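Local coordinates for beta-fructofuranosidase (Bifidobacterium adolescentis, PDB 6NOB), which probably hydrolyses beta-fructofuranosides such as sucrose, as a family 32 glycoside hydrolase with a beta-propeller catalytic domain, at residues D83-N88 with H173-L178; N133-F138 with Y142-Q147. All blocks are in the same frame, centred on the assembly; numbering follows the deposited sequence.

Contact 1 (D83-N88 with H173-L178); sequences DDLLDN and HLPVFL
Leu85 turns its CG away from its own backbone N (chi1 -165°), which carries CD2 out to the ring of Pro175, while Leu174 puts CG opposite its carbonyl carbon (chi1 -71°) and spreads its two methyls against Leu85 and Leu86. The result is an apolar interface between domains: the short helix 85-88, which follows strand 72-80 of the N-terminal beta-sandwich, sits on the loop that leaves edge strand 172-173 of the first blade of the GH32 beta-propeller. Leu85 and Pro175 meet tip to tip, CD2 coming to 3.9 Å from CG of the proline. Leu86 points its CB away from the loop, but its CD2 still reaches Leu174, crossing it at a slant, 3.8 Å from CD1 of that leucine. The same loop is anchored on both domains. Leu174 packs on His162 and Val164 of strand 159-165, whereas Pro175 rests on Tyr78 and Ser80 of the sandwich, and Val176 N bonds to the hydroxyl of Tyr78. The helical turn is closed at its start by Asp84 O, which takes three donors: Asp87 N, Asn88 N and the Asn88 amide, whose ND2 reaches it at 3.0 Å from above the carbonyl plane. Backbone joins the apolar patch too, with CD2 of Leu174 lying 3.5 Å from Leu85 O.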
loop_
_atom_site.group_PDB
_atom_site.type_symbol
_atom_site.label_atom_id
_atom_site.label_comp_id
_atom_site.label_asym_id
_atom_site.label_seq_id
_atom_site.Cartn_x
_atom_site.Cartn_y
_atom_site.Cartn_z
ATOM N N ASP A 83 4.794 -17.206 23.273
ATOM C CA ASP A 83 3.399 -17.377 23.647
ATOM C C ASP A 83 2.607 -16.153 23.209
ATOM O O ASP A 83 3.081 -15.019 23.317
ATOM C CB ASP A 83 3.261 -17.586 25.157
ATOM C CG ASP A 83 3.712 -18.964 25.603
ATOM O OD1 ASP A 83 3.937 -19.828 24.730
ATOM O OD2 ASP A 83 3.837 -19.182 26.830
ATOM N N ASP A 84 1.403 -16.392 22.688
ATOM C CA ASP A 84 0.493 -15.326 22.269
ATOM C C ASP A 84 1.167 -14.405 21.249
ATOM O O ASP A 84 1.313 -13.197 21.452
ATOM C CB ASP A 84 -0.017 -14.543 23.483
ATOM C CG ASP A 84 -0.727 -15.430 24.489
ATOM O OD1 ASP A 84 -1.664 -16.152 24.091
ATOM O OD2 ASP A 84 -0.339 -15.415 25.677
ATOM N N LEU A 85 1.585 -15.015 20.138
ATOM C CA LEU A 85 2.301 -14.279 19.103
ATOM C C LEU A 85 1.463 -13.139 18.538
ATOM O O LEU A 85 2.004 -12.079 18.200
ATOM C CB LEU A 85 2.719 -15.244 17.992
ATOM C CG LEU A 85 3.766 -14.803 16.974
ATOM C CD1 LEU A 85 4.953 -14.161 17.669
ATOM C CD2 LEU A 85 4.205 -16.002 16.151
ATOM N N LEU A 86 0.143 -13.330 18.444
ATOM C CA LEU A 86 -0.729 -12.294 17.903
ATOM C C LEU A 86 -0.723 -11.036 18.761
ATOM O O LEU A 86 -0.935 -9.931 18.247
ATOM C CB LEU A 86 -2.155 -12.822 17.783
ATOM C CG LEU A 86 -2.561 -13.527 16.497
ATOM C CD1 LEU A 86 -4.002 -13.981 16.628
ATOM C CD2 LEU A 86 -2.388 -12.610 15.297
ATOM N N ASP A 87 -0.506 -11.181 20.068
ATOM C CA ASP A 87 -0.516 -10.039 20.971
ATOM C C ASP A 87 0.873 -9.471 21.216
ATOM O O ASP A 87 1.021 -8.252 21.359
ATOM C CB ASP A 87 -1.148 -10.431 22.309
ATOM C CG ASP A 87 -2.593 -10.868 22.166
ATOM O OD1 ASP A 87 -3.358 -10.184 21.451
ATOM O OD2 ASP A 87 -2.962 -11.899 22.768
ATOM N N ASN A 88 1.895 -10.323 21.272
ATOM C CA ASN A 88 3.248 -9.853 21.527
ATOM C C ASN A 88 4.003 -9.516 20.254
ATOM O O ASN A 88 4.816 -8.585 20.254
ATOM C CB ASN A 88 4.034 -10.903 22.311
ATOM C CG ASN A 88 3.449 -11.154 23.673
ATOM O OD1 ASN A 88 3.542 -10.309 24.562
ATOM N ND2 ASN A 88 2.835 -12.318 23.849
ATOM N N HIS A 173 3.897 -6.326 14.897
ATOM C CA HIS A 173 4.557 -7.017 13.795
ATOM C C HIS A 173 4.494 -8.528 13.968
ATOM O O HIS A 173 4.716 -9.052 15.061
ATOM C CB HIS A 173 6.016 -6.579 13.690
ATOM C CG HIS A 173 6.192 -5.149 13.286
ATOM N ND1 HIS A 173 6.078 -4.725 11.980
ATOM C CD2 HIS A 173 6.482 -4.046 14.016
ATOM C CE1 HIS A 173 6.288 -3.422 11.922
ATOM N NE2 HIS A 173 6.539 -2.986 13.143
ATOM N N LEU A 174 4.219 -9.230 12.869
ATOM C CA LEU A 174 4.087 -10.683 12.850
ATOM C C LEU A 174 5.160 -11.289 11.947
ATOM O O LEU A 174 5.864 -10.543 11.256
ATOM C CB LEU A 174 2.678 -11.064 12.388
ATOM C CG LEU A 174 1.588 -10.751 13.415
ATOM C CD1 LEU A 174 0.225 -11.176 12.900
ATOM C CD2 LEU A 174 1.904 -11.419 14.750
ATOM N N PRO A 175 5.344 -12.610 11.930
ATOM C CA PRO A 175 6.362 -13.193 11.047
ATOM C C PRO A 175 6.010 -13.034 9.575
ATOM O O PRO A 175 4.853 -12.832 9.194
ATOM C CB PRO A 175 6.378 -14.674 11.446
ATOM C CG PRO A 175 5.810 -14.705 12.812
ATOM C CD PRO A 175 4.779 -13.624 12.839
ATOM N N VAL A 176 7.049 -13.135 8.739
ATOM C CA VAL A 176 6.862 -13.093 7.292
ATOM C C VAL A 176 5.908 -14.202 6.876
ATOM O O VAL A 176 6.045 -15.358 7.297
ATOM C CB VAL A 176 8.215 -13.206 6.576
ATOM C CG1 VAL A 176 8.019 -13.497 5.095
ATOM C CG2 VAL A 176 9.016 -11.928 6.766
ATOM N N PHE A 177 4.929 -13.850 6.043
ATOM C CA PHE A 177 3.780 -14.702 5.764
ATOM C C PHE A 177 3.946 -15.548 4.505
ATOM O O PHE A 177 3.808 -16.774 4.566
ATOM C CB PHE A 177 2.522 -13.835 5.656
ATOM C CG PHE A 177 1.257 -14.622 5.534
ATOM C CD1 PHE A 177 0.772 -15.341 6.614
ATOM C CD2 PHE A 177 0.550 -14.640 4.344
ATOM C CE1 PHE A 177 -0.393 -16.069 6.509
ATOM C CE2 PHE A 177 -0.617 -15.365 4.233
ATOM C CZ PHE A 177 -1.091 -16.079 5.318
ATOM N N LEU A 178 4.222 -14.922 3.364
ATOM C CA LEU A 178 4.463 -15.633 2.115
ATOM C C LEU A 178 5.814 -15.218 1.551
ATOM O O LEU A 178 6.335 -14.146 1.862
ATOM C CB LEU A 178 3.357 -15.368 1.085
ATOM C CG LEU A 178 2.042 -16.115 1.316
ATOM C CD1 LEU A 178 0.908 -15.429 0.576
ATOM C CD2 LEU A 178 2.170 -17.567 0.885
#

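Contact 2 (N133-F138 with Y142-Q147); sequences NGLCQF and YHLFFQ
This is an antiparallel beta-hairpin pairing, strand 127-138 against strand 141-149, in the first blade of the five-bladed propeller; Asn133 and Gly134 close the NDPNG sequence of the family, around which the active site of GH32 enzymes is built. Asn133 with Phe145 and Cys136 with His143 are hydrogen-bonded pairs, but the register slips by one residue between them, a beta bulge. Gly134 sits there with positive phi; a CB would run into the Phe145 ring, whose CD1 is only 3.4 Å from Gly134 O, that oxygen at the ring edge. Asn133 crosses Gln147 at about a right angle, and its OD1 accepts from Gln147 NE2 at 3.0 Å, while ND2 goes to Ser196 OG; Gln147 NE2 also serves Ala194 O. With alanine in place of Asn133 both side-chain bonds go, which would probably leave Ser196 OG without this donor and Gln147, still held by Ala194, freer to turn. Near the hairpin's turn, Gln137, with CG anti to its backbone N (chi1 -170°) and the chain extended beyond, lays its amide along the Tyr142 ring, planes 20° apart and NE2 3.6 Å from CZ; OE1 is taken by Asp444 N. On the other side of the sheet Phe138 and His143 form an offset edge-to-face pair, Phe138 giving the edge (planes at 66°). His143 ND1 bonds to His162, and a water bridges its NE2 to Phe138 O, 2.7 Å from each.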
loop_
_atom_site.group_PDB
_atom_site.type_symbol
_atom_site.label_atom_id
_atom_site.label_comp_id
_atom_site.label_asym_id
_atom_site.label_seq_id
_atom_site.Cartn_x
_atom_site.Cartn_y
_atom_site.Cartn_z
ATOM N N ASN A 133 -1.861 -5.788 1.366
ATOM C CA ASN A 133 -2.506 -7.014 0.919
ATOM C C ASN A 133 -3.371 -7.602 2.026
ATOM O O ASN A 133 -3.183 -7.321 3.212
ATOM C CB ASN A 133 -1.482 -8.074 0.477
ATOM C CG ASN A 133 -0.541 -7.575 -0.602
ATOM O OD1 ASN A 133 0.627 -7.965 -0.647
ATOM N ND2 ASN A 133 -1.043 -6.720 -1.484
ATOM N N GLY A 134 -4.328 -8.425 1.607
ATOM C CA GLY A 134 -5.061 -9.275 2.542
ATOM C C GLY A 134 -5.787 -8.527 3.637
ATOM O O GLY A 134 -5.843 -9.000 4.778
ATOM N N LEU A 135 -6.347 -7.367 3.312
ATOM C CA LEU A 135 -7.021 -6.556 4.318
ATOM C C LEU A 135 -8.311 -7.226 4.770
ATOM O O LEU A 135 -9.132 -7.640 3.945
ATOM C CB LEU A 135 -7.307 -5.162 3.762
ATOM C CG LEU A 135 -6.047 -4.399 3.358
ATOM C CD1 LEU A 135 -6.398 -3.063 2.739
ATOM C CD2 LEU A 135 -5.143 -4.213 4.564
ATOM N N CYS A 136 -8.484 -7.335 6.084
ATOM C CA CYS A 136 -9.678 -7.943 6.656
ATOM C C CYS A 136 -9.706 -7.679 8.152
ATOM O O CYS A 136 -8.696 -7.308 8.758
ATOM C CB CYS A 136 -9.735 -9.450 6.369
ATOM S SG CYS A 136 -8.422 -10.435 7.107
ATOM N N GLN A 137 -10.893 -7.833 8.731
ATOM C CA GLN A 137 -11.053 -7.972 10.170
ATOM C C GLN A 137 -11.261 -9.452 10.454
ATOM O O GLN A 137 -12.152 -10.075 9.871
ATOM C CB GLN A 137 -12.230 -7.148 10.693
ATOM C CG GLN A 137 -12.287 -7.080 12.211
ATOM C CD GLN A 137 -13.198 -5.981 12.723
ATOM O OE1 GLN A 137 -14.146 -5.578 12.048
ATOM N NE2 GLN A 137 -12.917 -5.492 13.928
ATOM N N PHE A 138 -10.426 -10.017 11.321
ATOM C CA PHE A 138 -10.448 -11.450 11.586
ATOM C C PHE A 138 -10.344 -11.684 13.084
ATOM O O PHE A 138 -9.336 -11.326 13.699
ATOM C CB PHE A 138 -9.307 -12.159 10.848
ATOM C CG PHE A 138 -9.249 -13.632 11.102
ATOM C CD1 PHE A 138 -10.271 -14.463 10.675
ATOM C CD2 PHE A 138 -8.168 -14.188 11.765
ATOM C CE1 PHE A 138 -10.219 -15.825 10.909
ATOM C CE2 PHE A 138 -8.110 -15.549 12.003
ATOM C CZ PHE A 138 -9.135 -16.368 11.573
ATOM N N TYR A 142 -7.703 -6.342 13.122
ATOM C CA TYR A 142 -7.469 -5.909 11.751
ATOM C C TYR A 142 -6.124 -6.450 11.287
ATOM O O TYR A 142 -5.118 -6.313 11.992
ATOM C CB TYR A 142 -7.487 -4.385 11.643
ATOM C CG TYR A 142 -8.770 -3.743 12.120
ATOM C CD1 TYR A 142 -9.888 -3.688 11.299
ATOM C CD2 TYR A 142 -8.861 -3.187 13.390
ATOM C CE1 TYR A 142 -11.061 -3.100 11.729
ATOM C CE2 TYR A 142 -10.031 -2.597 13.829
ATOM C CZ TYR A 142 -11.127 -2.557 12.993
ATOM O OH TYR A 142 -12.295 -1.973 13.421
ATOM N N HIS A 143 -6.108 -7.061 10.108
ATOM C CA HIS A 143 -4.916 -7.705 9.576
ATOM C C HIS A 143 -4.408 -6.933 8.370
ATOM O O HIS A 143 -5.169 -6.657 7.435
ATOM C CB HIS A 143 -5.200 -9.158 9.194
ATOM C CG HIS A 143 -5.198 -10.095 10.361
ATOM N ND1 HIS A 143 -4.129 -10.913 10.658
ATOM C CD2 HIS A 143 -6.128 -10.331 11.317
ATOM C CE1 HIS A 143 -4.405 -11.620 11.739
ATOM N NE2 HIS A 143 -5.612 -11.285 12.159
ATOM N N LEU A 144 -3.125 -6.594 8.396
ATOM C CA LEU A 144 -2.466 -5.878 7.311
ATOM C C LEU A 144 -1.309 -6.730 6.805
ATOM O O LEU A 144 -0.316 -6.924 7.516
ATOM C CB LEU A 144 -1.975 -4.511 7.781
ATOM C CG LEU A 144 -1.033 -3.744 6.855
ATOM C CD1 LEU A 144 -1.702 -3.452 5.521
ATOM C CD2 LEU A 144 -0.589 -2.458 7.527
ATOM N N PHE A 145 -1.448 -7.256 5.595
ATOM C CA PHE A 145 -0.333 -7.858 4.882
ATOM C C PHE A 145 0.231 -6.838 3.902
ATOM O O PHE A 145 -0.419 -5.841 3.574
ATOM C CB PHE A 145 -0.762 -9.130 4.141
ATOM C CG PHE A 145 -1.379 -10.181 5.030
ATOM C CD1 PHE A 145 -2.728 -10.138 5.349
ATOM C CD2 PHE A 145 -0.610 -11.220 5.534
ATOM C CE1 PHE A 145 -3.294 -11.107 6.161
ATOM C CE2 PHE A 145 -1.171 -12.192 6.345
ATOM C CZ PHE A 145 -2.512 -12.136 6.659
ATOM N N PHE A 146 1.454 -7.083 3.438
ATOM C CA PHE A 146 2.050 -6.123 2.522
ATOM C C PHE A 146 3.165 -6.761 1.709
ATOM O O PHE A 146 3.889 -7.638 2.189
ATOM C CB PHE A 146 2.581 -4.887 3.260
ATOM C CG PHE A 146 3.487 -5.196 4.419
ATOM C CD1 PHE A 146 2.972 -5.359 5.697
ATOM C CD2 PHE A 146 4.859 -5.296 4.234
ATOM C CE1 PHE A 146 3.808 -5.632 6.769
ATOM C CE2 PHE A 146 5.702 -5.562 5.301
ATOM C CZ PHE A 146 5.176 -5.733 6.569
ATOM N N GLN A 147 3.279 -6.297 0.465
ATOM C CA GLN A 147 4.406 -6.636 -0.388
ATOM C C GLN A 147 5.710 -6.214 0.278
ATOM O O GLN A 147 5.828 -5.089 0.771
ATOM C CB GLN A 147 4.252 -5.938 -1.738
ATOM C CG GLN A 147 3.074 -6.422 -2.562
ATOM C CD GLN A 147 3.297 -7.807 -3.131
ATOM O OE1 GLN A 147 3.884 -7.961 -4.198
ATOM N NE2 GLN A 147 2.826 -8.825 -2.419
HETATM O O HOH W 1 -6.881 -12.104 14.411
#

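Contact 2 is nested along the chain inside the loop that contact 1 closes: residues 83-88 come first, then both strands of the hairpin, then 173-178. The centres lie about 13 Å apart and the two contacts touch, Phe177 CG being 3.5 Å from Phe145 CE2 and Leu86 CD2 4.2 Å from His143 CE1. Strand 159-165 connects them, since it pairs with strand 141-149 on one side and strand 172-173 on the other, and its His162 meets Leu174, His143 and Phe145. Arg141, at the start of the second hairpin strand, forms a salt bridge with Asp87. The N-terminal sandwich thus docks directly on the first propeller blade, contact 1 at the interface and contact 2 deeper inside.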